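Local coordinates for flavodoxin (Bacillus cereus, PDB 6FSG), which carries the redox cofactor FMN and probably serves as a low-potential electron donor to several redox enzymes, at residues A43-L54 with M75-A86; A115-V123 with K134-H145. One frame throughout, in Å; residues are numbered along the deposited sequence.

How the contacts relate
Both contacts belong to the flavodoxin fold, a parallel five-stranded sheet with helices on its two faces. Contact 1 comes first along the chain and closes before contact 2 opens; their centres lie about 16 Å apart. Strand 84-91 ties them together: contact 1 sets it beside strand 51-55, and on its other side runs the edge strand 115-124 of contact 2. K83 O and A85 N probably hydrogen-bond to the backbone of A115, while A86 CB meets F138 of helix 129-144. One contact builds the middle of the sheet and the other covers its edge. The side chains of L54 and C135 are about 13 and 12 Å from the FMN, so neither forms the flavin site.

Contact 1: residues A43-L54 with M75-A86; sequences ASILEQYDGIIL and MDSIDLTGKKAA. With GLC (alpha-D-glucopyranose), chain D.
E47 meets the neighbouring loop through its carboxylate OE2, which takes the backbone N-H of D79 at 2.8 Å on its anti lone pair, in a fairly straight bond (164° at the hydrogen). The same OE2 lies against I78 CA. At the edge of the Y49 ring, in plane, sits I45 O. In D79's own carboxylate, OD1 takes T81 N, an Asx turn, and in the conformer described T81 OG1 as well.

A lysine binds the end of the 3-10 segment. In the conformer described, K83 bends at chi2 (-66°), which carries NZ back over the 43-50 backbone; it donates to E47 O at 3.0 Å, from above the carbonyl plane, with a weak second bond to Y49 O.

Beneath these polar contacts lies an apolar layer. I78 CD1 rests on L46 CD1 at 4.0 Å, L80 CD2 touches L46 CB at 3.8 Å, and I52 CD1 reaches L80 CD2 at 3.9 Å, these last two side chains crossing at about a right angle.

Beyond a weak bond from K84 N to D50 O, the strands pair in parallel: I52 N to K84 O (2.8 Å), A86 N to I52 O (3.1 Å) and L54 N to A86 O (3.0 Å). They are the two strands of a beta-alpha-beta unit whose crossover is helix 69-74. Strand 2-7 flanks 51-55 on its far side, helix 100-111 packs on L54, M75 and L80, and helix 129-144 covers I53 and A86 on the opposite face.

Contact 2: residues A115-V123 with K134-H145; sequences AVVLEGLKV and KCLQFGAEFVKH. With SO4 (sulfate ion), chain C.
The C-terminal helix 129-144 lies against the edge strand of the flavodoxin sheet, where V117, L118 and L121 meet it. L118 touches three helix residues, F138, E141 and F142. Its CD1 stands over the centre of the F138 ring, 3.8 Å from the centroid and 13° off the normal, a CH-pi contact; the same methyl lies at the edge of the F142 ring. Its other branch, CD2, touches E141 CB at 3.7 Å.

V117 repeats the theme on H145, with CB 3.6 Å from the imidazole centroid and almost on the normal. V117 CG2 lies between the two rings, 3.9 Å from F142 CD1 and as close to H145 CD2.

Helix 134-144 and strand 121-123 run nearly antiparallel (167°), as expected of a helix that follows its strand in an alpha/beta fold. Strand 115-124 is interrupted around V117-G120, without the extra loop of long-chain flavodoxins. After the break L121 CB lies against F138 CD2 at 3.7 Å; with CG anti to the backbone N (chi1 173°), CD2 sits near C135 SG and K134 O.

No direct hydrogen bond joins the segments, but a water lies within hydrogen-bonding distance of both V117 O and H145 NE2. A sulfate, probably from the crystallisation liquor, accepts E119 N on O4 at 2.6 Å. Inward, F138 and F142 continue onto I53 and A86 of the sheet, and L121 touches M17 of helix 13-26.

Contact 1: residues A43-L54 with M75-A86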
loop_
_atom_site.group_PDB
_atom_site.type_symbol
_atom_site.label_atom_id
_atom_site.label_comp_id
_atom_site.label_asym_id
_atom_site.label_seq_id
_atom_site.Cartn_x
_atom_site.Cartn_y
_atom_site.Cartn_z
ATOM N N ALA A 43 1.807 -13.604 3.068
ATOM C CA ALA A 43 2.784 -12.545 3.291
ATOM C C ALA A 43 4.177 -12.921 2.800
ATOM O O ALA A 43 4.961 -12.030 2.450
ATOM C CB ALA A 43 2.820 -12.142 4.767
ATOM N N SER A 44 4.511 -14.218 2.767
ATOM C CA SER A 44 5.845 -14.623 2.334
ATOM C C SER A 44 6.172 -14.139 0.927
ATOM O O SER A 44 7.353 -14.018 0.584
ATOM C CB SER A 44 6.011 -16.145 2.397
ATOM O OG SER A 44 5.060 -16.817 1.594
ATOM N N ILE A 45 5.163 -13.855 0.098
ATOM C CA ILE A 45 5.473 -13.426 -1.264
ATOM C C ILE A 45 6.211 -12.091 -1.273
ATOM O O ILE A 45 6.967 -11.803 -2.208
ATOM C CB ILE A 45 4.258 -13.428 -2.220
ATOM C CG1 ILE A 45 3.294 -12.278 -1.936
ATOM C CG2 ILE A 45 3.569 -14.777 -2.174
ATOM C CD1 ILE A 45 2.122 -12.244 -2.902
ATOM N N LEU A 46 6.024 -11.264 -0.237
ATOM C CA LEU A 46 6.700 -9.971 -0.204
ATOM C C LEU A 46 8.215 -10.111 -0.238
ATOM O O LEU A 46 8.907 -9.174 -0.653
ATOM C CB LEU A 46 6.317 -9.177 1.038
ATOM C CG LEU A 46 4.845 -8.809 1.184
ATOM C CD1 LEU A 46 4.667 -7.908 2.375
ATOM C CD2 LEU A 46 4.265 -8.149 -0.064
ATOM N N GLU A 47 8.748 -11.255 0.198
ATOM C CA GLU A 47 10.191 -11.456 0.174
ATOM C C GLU A 47 10.744 -11.588 -1.235
ATOM O O GLU A 47 11.964 -11.501 -1.425
ATOM C CB GLU A 47 10.535 -12.716 0.968
ATOM C CG GLU A 47 10.298 -12.556 2.446
ATOM C CD GLU A 47 10.648 -13.788 3.248
ATOM O OE1 GLU A 47 10.536 -14.916 2.724
ATOM O OE2 GLU A 47 11.023 -13.621 4.422
ATOM N N GLN A 48 9.888 -11.802 -2.223
ATOM C CA GLN A 48 10.339 -12.132 -3.565
ATOM C C GLN A 48 10.289 -10.959 -4.522
ATOM O O GLN A 48 10.515 -11.145 -5.719
ATOM C CB GLN A 48 9.527 -13.310 -4.080
ATOM C CG GLN A 48 9.994 -14.561 -3.374
ATOM C CD GLN A 48 8.954 -15.629 -3.304
ATOM O OE1 GLN A 48 8.094 -15.616 -2.431
ATOM N NE2 GLN A 48 9.029 -16.576 -4.216
ATOM N N TYR A 49 10.048 -9.752 -4.015
ATOM C CA TYR A 49 9.901 -8.555 -4.831
ATOM C C TYR A 49 10.871 -7.472 -4.385
ATOM O O TYR A 49 11.261 -7.406 -3.219
ATOM C CB TYR A 49 8.463 -8.054 -4.741
ATOM C CG TYR A 49 7.531 -8.984 -5.457
ATOM C CD1 TYR A 49 7.295 -8.844 -6.815
ATOM C CD2 TYR A 49 6.927 -10.032 -4.791
ATOM C CE1 TYR A 49 6.456 -9.706 -7.479
ATOM C CE2 TYR A 49 6.087 -10.899 -5.444
ATOM C CZ TYR A 49 5.855 -10.739 -6.793
ATOM O OH TYR A 49 5.017 -11.602 -7.470
ATOM N N ASP A 50 11.259 -6.614 -5.335
ATOM C CA ASP A 50 12.214 -5.550 -5.055
ATOM C C ASP A 50 11.562 -4.361 -4.369
ATOM O O ASP A 50 12.227 -3.615 -3.645
ATOM C CB ASP A 50 12.812 -5.065 -6.381
ATOM C CG ASP A 50 13.533 -6.173 -7.149
ATOM O OD1 ASP A 50 14.150 -7.039 -6.501
ATOM O OD2 ASP A 50 13.501 -6.178 -8.405
ATOM N N GLY A 51 10.286 -4.151 -4.630
ATOM C CA GLY A 51 9.553 -3.053 -4.037
ATOM C C GLY A 51 8.154 -3.523 -3.717
ATOM O O GLY A 51 7.590 -4.377 -4.406
ATOM N N ILE A 52 7.600 -2.951 -2.652
ATOM C CA ILE A 52 6.335 -3.378 -2.072
ATOM C C ILE A 52 5.473 -2.151 -1.827
ATOM O O ILE A 52 5.911 -1.211 -1.161
ATOM C CB ILE A 52 6.568 -4.092 -0.725
ATOM C CG1 ILE A 52 7.407 -5.362 -0.907
ATOM C CG2 ILE A 52 5.239 -4.368 -0.067
ATOM C CD1 ILE A 52 8.026 -5.852 0.391
ATOM N N ILE A 53 4.237 -2.173 -2.311
ATOM C CA ILE A 53 3.287 -1.105 -2.023
ATOM C C ILE A 53 2.034 -1.733 -1.428
ATOM O O ILE A 53 1.456 -2.648 -2.020
ATOM C CB ILE A 53 2.941 -0.284 -3.282
ATOM C CG1 ILE A 53 4.197 0.278 -3.952
ATOM C CG2 ILE A 53 1.984 0.841 -2.922
ATOM C CD1 ILE A 53 3.934 0.986 -5.281
ATOM N N LEU A 54 1.618 -1.250 -0.262
ATOM C CA LEU A 54 0.392 -1.722 0.371
ATOM C C LEU A 54 -0.652 -0.613 0.370
ATOM O O LEU A 54 -0.324 0.558 0.569
ATOM C CB LEU A 54 0.641 -2.192 1.810
ATOM C CG LEU A 54 1.760 -3.227 1.982
ATOM C CD1 LEU A 54 1.925 -3.612 3.456
ATOM C CD2 LEU A 54 1.533 -4.477 1.133
ATOM N N MET A 75 3.253 -11.253 8.662
ATOM C CA MET A 75 4.383 -10.378 8.382
ATOM C C MET A 75 5.440 -10.445 9.479
ATOM O O MET A 75 6.592 -10.081 9.227
ATOM C CB MET A 75 3.924 -8.929 8.174
ATOM C CG MET A 75 3.143 -8.664 6.882
ATOM S SD MET A 75 2.585 -6.957 6.736
ATOM C CE MET A 75 4.093 -6.124 6.244
ATOM N N ASP A 76 5.092 -10.914 10.681
ATOM C CA ASP A 76 6.103 -11.033 11.730
ATOM C C ASP A 76 7.160 -12.095 11.437
ATOM O O ASP A 76 8.158 -12.153 12.163
ATOM C CB ASP A 76 5.451 -11.272 13.094
ATOM C CG ASP A 76 4.756 -10.031 13.619
ATOM O OD1 ASP A 76 5.257 -8.914 13.354
ATOM O OD2 ASP A 76 3.706 -10.172 14.272
ATOM N N SER A 77 6.983 -12.902 10.386
ATOM C CA SER A 77 7.903 -13.987 10.069
ATOM C C SER A 77 8.690 -13.763 8.779
ATOM O O SER A 77 9.435 -14.657 8.362
ATOM C CB SER A 77 7.144 -15.315 9.983
ATOM O OG SER A 77 6.492 -15.600 11.208
ATOM N N ILE A 78 8.542 -12.605 8.136
ATOM C CA ILE A 78 9.205 -12.329 6.861
ATOM C C ILE A 78 10.342 -11.327 7.033
ATOM O O ILE A 78 10.328 -10.484 7.937
ATOM C CB ILE A 78 8.193 -11.868 5.773
ATOM C CG1 ILE A 78 7.650 -10.474 6.086
ATOM C CG2 ILE A 78 7.071 -12.899 5.629
ATOM C CD1 ILE A 78 6.629 -9.966 5.123
ATOM N N ASP A 79 11.310 -11.399 6.112
ATOM C CA ASP A 79 12.508 -10.558 6.106
ATOM C C ASP A 79 12.441 -9.647 4.885
ATOM O O ASP A 79 12.520 -10.118 3.745
ATOM C CB ASP A 79 13.748 -11.453 6.083
ATOM C CG ASP A 79 15.054 -10.680 6.103
ATOM O OD1 ASP A 79 15.049 -9.438 5.963
ATOM O OD2 ASP A 79 16.097 -11.348 6.256
ATOM N N LEU A 80 12.267 -8.344 5.124
ATOM C CA LEU A 80 12.157 -7.365 4.050
ATOM C C LEU A 80 13.360 -6.433 3.974
ATOM O O LEU A 80 13.271 -5.375 3.343
ATOM C CB LEU A 80 10.870 -6.546 4.189
ATOM C CG LEU A 80 9.578 -7.357 4.270
ATOM C CD1 LEU A 80 8.380 -6.441 4.397
ATOM C CD2 LEU A 80 9.436 -8.261 3.048
ATOM N N THR A 81 14.488 -6.794 4.601
ATOM C CA THR A 81 15.652 -5.914 4.575
ATOM C C THR A 81 16.096 -5.692 3.133
ATOM O O THR A 81 16.188 -6.635 2.342
ATOM C CB THR A 81 16.827 -6.459 5.400
ATOM O OG1 THR A 81 17.203 -7.770 4.951
ATOM C CG2 THR A 81 16.482 -6.461 6.891
ATOM N N GLY A 82 16.365 -4.440 2.800
ATOM C CA GLY A 82 16.756 -4.048 1.469
ATOM C C GLY A 82 15.627 -3.600 0.557
ATOM O O GLY A 82 15.885 -2.874 -0.407
ATOM N N LYS A 83 14.391 -4.019 0.824
ATOM C CA LYS A 83 13.288 -3.707 -0.073
ATOM C C LYS A 83 12.876 -2.246 0.093
ATOM O O LYS A 83 13.077 -1.642 1.153
ATOM C CB LYS A 83 12.078 -4.600 0.219
ATOM C CG LYS A 83 12.383 -6.075 0.417
ATOM C CD LYS A 83 12.890 -6.727 -0.839
ATOM C CE LYS A 83 12.722 -8.237 -0.748
ATOM N NZ LYS A 83 13.379 -8.898 -1.895
ATOM N N LYS A 84 12.312 -1.674 -0.977
ATOM C CA LYS A 84 11.723 -0.336 -0.950
ATOM C C LYS A 84 10.211 -0.483 -0.798
ATOM O O LYS A 84 9.601 -1.311 -1.483
ATOM C CB LYS A 84 12.007 0.431 -2.243
ATOM C CG LYS A 84 13.414 0.288 -2.792
ATOM C CD LYS A 84 14.473 0.743 -1.821
ATOM C CE LYS A 84 15.877 0.606 -2.437
ATOM N NZ LYS A 84 16.380 -0.807 -2.417
ATOM N N ALA A 85 9.606 0.313 0.086
ATOM C CA ALA A 85 8.185 0.157 0.378
ATOM C C ALA A 85 7.470 1.492 0.564
ATOM O O ALA A 85 8.072 2.514 0.895
ATOM C CB ALA A 85 7.971 -0.748 1.605
ATOM N N ALA A 86 6.151 1.453 0.388
ATOM C CA ALA A 86 5.301 2.618 0.597
ATOM C C ALA A 86 3.867 2.142 0.803
ATOM O O ALA A 86 3.517 1.016 0.439
ATOM C CB ALA A 86 5.379 3.568 -0.602
HETATM C C1 GLC D . 13.601 -11.015 12.704
HETATM C C2 GLC D . 12.990 -10.033 13.693
HETATM C C3 GLC D . 12.602 -10.772 14.962
HETATM C C4 GLC D . 11.686 -11.940 14.627
HETATM C C5 GLC D . 12.243 -12.808 13.501
HETATM C C6 GLC D . 11.178 -13.794 13.035
HETATM O O1 GLC D . 14.751 -11.644 13.278
HETATM O O2 GLC D . 13.917 -8.985 13.997
HETATM O O3 GLC D . 11.918 -9.874 15.840
HETATM O O4 GLC D . 11.519 -12.742 15.802
HETATM O O5 GLC D . 12.626 -12.006 12.385
HETATM O O6 GLC D . 11.503 -14.288 11.730
HETATM O O HOH W 1 12.158 -14.924 6.580
HETATM O O HOH W 2 14.808 -2.193 -4.015
#

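Contact 2: residues A115-V123 with K134-H145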
loop_
_atom_site.group_PDB
_atom_site.type_symbol
_atom_site.label_atom_id
_atom_site.label_comp_id
_atom_site.label_asym_id
_atom_site.label_seq_id
_atom_site.Cartn_x
_atom_site.Cartn_y
_atom_site.Cartn_z
ATOM N N ALA A 115 12.869 -0.424 3.645
ATOM C CA ALA A 115 13.129 1.010 3.569
ATOM C C ALA A 115 11.839 1.669 3.085
ATOM O O ALA A 115 11.473 1.535 1.912
ATOM C CB ALA A 115 14.275 1.291 2.603
ATOM N N VAL A 116 11.124 2.333 3.986
ATOM C CA VAL A 116 9.901 3.037 3.615
ATOM C C VAL A 116 10.327 4.376 3.032
ATOM O O VAL A 116 10.945 5.195 3.722
ATOM C CB VAL A 116 8.964 3.195 4.820
ATOM C CG1 VAL A 116 7.765 4.058 4.475
ATOM C CG2 VAL A 116 8.535 1.810 5.318
ATOM N N VAL A 117 10.049 4.577 1.739
ATOM C CA VAL A 117 10.673 5.657 0.976
ATOM C C VAL A 117 9.757 6.848 0.736
ATOM O O VAL A 117 10.221 7.871 0.202
ATOM C CB VAL A 117 11.257 5.155 -0.365
ATOM C CG1 VAL A 117 12.363 4.145 -0.109
ATOM C CG2 VAL A 117 10.174 4.549 -1.241
ATOM N N LEU A 118 8.481 6.746 1.103
ATOM C CA LEU A 118 7.524 7.832 0.979
ATOM C C LEU A 118 6.732 7.938 2.272
ATOM O O LEU A 118 6.539 6.943 2.979
ATOM C CB LEU A 118 6.527 7.589 -0.172
ATOM C CG LEU A 118 7.130 7.379 -1.557
ATOM C CD1 LEU A 118 6.053 7.011 -2.559
ATOM C CD2 LEU A 118 7.908 8.594 -2.053
ATOM N N GLU A 119 6.252 9.145 2.567
ATOM C CA GLU A 119 5.223 9.305 3.588
ATOM C C GLU A 119 3.956 8.564 3.153
ATOM O O GLU A 119 3.697 8.359 1.968
ATOM C CB GLU A 119 4.947 10.797 3.818
ATOM C CG GLU A 119 6.209 11.574 4.282
ATOM C CD GLU A 119 5.978 13.029 4.651
ATOM O OE1 GLU A 119 4.948 13.594 4.262
ATOM O OE2 GLU A 119 6.856 13.618 5.319
ATOM N N GLY A 120 3.138 8.170 4.123
ATOM C CA GLY A 120 1.873 7.548 3.776
ATOM C C GLY A 120 0.974 8.520 3.028
ATOM O O GLY A 120 0.878 9.698 3.379
ATOM N N LEU A 121 0.295 8.015 1.994
ATOM C CA LEU A 121 -0.624 8.810 1.185
ATOM C C LEU A 121 -2.051 8.522 1.641
ATOM O O LEU A 121 -2.524 7.383 1.539
ATOM C CB LEU A 121 -0.466 8.497 -0.306
ATOM C CG LEU A 121 -1.501 9.150 -1.243
ATOM C CD1 LEU A 121 -1.523 10.688 -1.158
ATOM C CD2 LEU A 121 -1.330 8.731 -2.700
ATOM N N LYS A 122 -2.732 9.557 2.137
ATOM C CA LYS A 122 -4.101 9.450 2.619
ATOM C C LYS A 122 -5.004 10.346 1.785
ATOM O O LYS A 122 -4.743 11.547 1.655
ATOM C CB LYS A 122 -4.187 9.880 4.083
ATOM C CG LYS A 122 -3.451 8.948 5.028
ATOM C CD LYS A 122 -3.529 9.429 6.453
ATOM C CE LYS A 122 -2.797 8.490 7.400
ATOM N NZ LYS A 122 -3.044 8.830 8.852
ATOM N N VAL A 123 -6.085 9.773 1.261
ATOM C CA VAL A 123 -7.072 10.499 0.469
ATOM C C VAL A 123 -8.427 10.346 1.145
ATOM O O VAL A 123 -8.774 9.259 1.612
ATOM C CB VAL A 123 -7.110 9.955 -0.978
ATOM C CG1 VAL A 123 -8.361 10.427 -1.713
ATOM C CG2 VAL A 123 -5.853 10.371 -1.744
ATOM N N LYS A 134 -2.016 13.321 -6.955
ATOM C CA LYS A 134 -1.167 12.852 -5.863
ATOM C C LYS A 134 -0.820 11.375 -6.021
ATOM O O LYS A 134 0.267 10.947 -5.617
ATOM C CB LYS A 134 -1.850 13.078 -4.513
ATOM C CG LYS A 134 -2.051 14.536 -4.119
ATOM C CD LYS A 134 -2.641 14.609 -2.710
ATOM C CE LYS A 134 -3.380 15.905 -2.469
ATOM N NZ LYS A 134 -2.490 17.086 -2.611
ATOM N N CYS A 135 -1.737 10.579 -6.579
ATOM C CA CYS A 135 -1.446 9.175 -6.840
ATOM C C CYS A 135 -0.360 9.048 -7.897
ATOM O O CYS A 135 0.526 8.189 -7.788
ATOM C CB CYS A 135 -2.711 8.448 -7.301
ATOM S SG CYS A 135 -3.947 8.173 -6.006
ATOM N N LEU A 136 -0.409 9.907 -8.927
ATOM C CA LEU A 136 0.616 9.917 -9.967
ATOM C C LEU A 136 1.979 10.297 -9.399
ATOM O O LEU A 136 2.996 9.688 -9.750
ATOM C CB LEU A 136 0.195 10.882 -11.081
ATOM C CG LEU A 136 1.272 11.436 -12.012
ATOM C CD1 LEU A 136 1.998 10.318 -12.742
ATOM C CD2 LEU A 136 0.661 12.411 -13.022
ATOM N N GLN A 137 2.023 11.286 -8.505
ATOM C CA GLN A 137 3.290 11.674 -7.889
ATOM C C GLN A 137 3.840 10.576 -6.978
ATOM O O GLN A 137 5.055 10.346 -6.935
ATOM C CB GLN A 137 3.115 12.975 -7.114
ATOM C CG GLN A 137 3.098 14.197 -7.979
ATOM C CD GLN A 137 4.398 14.387 -8.747
ATOM O OE1 GLN A 137 5.491 14.176 -8.219
ATOM N NE2 GLN A 137 4.278 14.785 -10.005
ATOM N N PHE A 138 2.961 9.881 -6.249
ATOM C CA PHE A 138 3.377 8.743 -5.423
ATOM C C PHE A 138 4.054 7.667 -6.269
ATOM O O PHE A 138 5.150 7.201 -5.936
ATOM C CB PHE A 138 2.118 8.224 -4.722
ATOM C CG PHE A 138 2.319 7.091 -3.736
ATOM C CD1 PHE A 138 2.367 5.774 -4.165
ATOM C CD2 PHE A 138 2.320 7.338 -2.378
ATOM C CE1 PHE A 138 2.469 4.730 -3.275
ATOM C CE2 PHE A 138 2.431 6.294 -1.471
ATOM C CZ PHE A 138 2.492 4.984 -1.930
ATOM N N GLY A 139 3.429 7.266 -7.377
ATOM C CA GLY A 139 4.052 6.272 -8.237
ATOM C C GLY A 139 5.367 6.745 -8.829
ATOM O O GLY A 139 6.345 5.995 -8.865
ATOM N N ALA A 140 5.409 7.998 -9.294
ATOM C CA ALA A 140 6.628 8.541 -9.887
ATOM C C ALA A 140 7.752 8.633 -8.863
ATOM O O ALA A 140 8.905 8.315 -9.169
ATOM C CB ALA A 140 6.347 9.930 -10.455
ATOM N N GLU A 141 7.447 9.081 -7.643
ATOM C CA GLU A 141 8.485 9.185 -6.621
ATOM C C GLU A 141 8.946 7.805 -6.162
ATOM O O GLU A 141 10.132 7.608 -5.866
ATOM C CB GLU A 141 7.991 10.034 -5.449
ATOM C CG GLU A 141 7.858 11.515 -5.784
ATOM C CD GLU A 141 9.203 12.153 -6.017
ATOM O OE1 GLU A 141 10.062 12.006 -5.126
ATOM O OE2 GLU A 141 9.411 12.764 -7.086
ATOM N N PHE A 142 8.024 6.840 -6.081
ATOM C CA PHE A 142 8.415 5.491 -5.689
ATOM C C PHE A 142 9.462 4.924 -6.645
ATOM O O PHE A 142 10.490 4.381 -6.217
ATOM C CB PHE A 142 7.189 4.572 -5.615
ATOM C CG PHE A 142 7.505 3.214 -5.052
ATOM C CD1 PHE A 142 7.567 3.000 -3.679
ATOM C CD2 PHE A 142 7.781 2.157 -5.890
ATOM C CE1 PHE A 142 7.896 1.750 -3.160
ATOM C CE2 PHE A 142 8.081 0.908 -5.376
ATOM C CZ PHE A 142 8.143 0.708 -4.009
ATOM N N VAL A 143 9.222 5.056 -7.949
ATOM C CA VAL A 143 10.132 4.461 -8.922
ATOM C C VAL A 143 11.536 5.033 -8.772
ATOM O O VAL A 143 12.528 4.318 -8.958
ATOM C CB VAL A 143 9.592 4.645 -10.349
ATOM C CG1 VAL A 143 10.566 4.077 -11.366
ATOM C CG2 VAL A 143 8.252 3.960 -10.519
ATOM N N LYS A 144 11.646 6.329 -8.449
ATOM C CA LYS A 144 12.961 6.963 -8.352
ATOM C C LYS A 144 13.887 6.226 -7.387
ATOM O O LYS A 144 15.111 6.278 -7.544
ATOM C CB LYS A 144 12.848 8.422 -7.893
ATOM C CG LYS A 144 12.207 9.372 -8.887
ATOM C CD LYS A 144 12.291 10.818 -8.375
ATOM C CE LYS A 144 11.578 11.790 -9.305
ATOM N NZ LYS A 144 11.525 13.189 -8.770
ATOM N N HIS A 145 13.330 5.564 -6.369
ATOM C CA HIS A 145 14.123 4.855 -5.372
ATOM C C HIS A 145 14.565 3.469 -5.820
ATOM O O HIS A 145 15.394 2.850 -5.145
ATOM C CB HIS A 145 13.318 4.749 -4.079
ATOM C CG HIS A 145 13.200 6.046 -3.343
ATOM N ND1 HIS A 145 14.117 6.441 -2.394
ATOM C CD2 HIS A 145 12.288 7.043 -3.426
ATOM C CE1 HIS A 145 13.775 7.626 -1.921
ATOM N NE2 HIS A 145 12.668 8.013 -2.529
HETATM S S SO4 C . 7.485 12.192 0.188
HETATM O O1 SO4 C . 7.226 13.460 0.863
HETATM O O2 SO4 C . 7.041 12.224 -1.204
HETATM O O3 SO4 C . 8.923 11.931 0.168
HETATM O O4 SO4 C . 6.812 11.126 0.918
HETATM O O HOH W 3 11.269 10.082 -1.393
#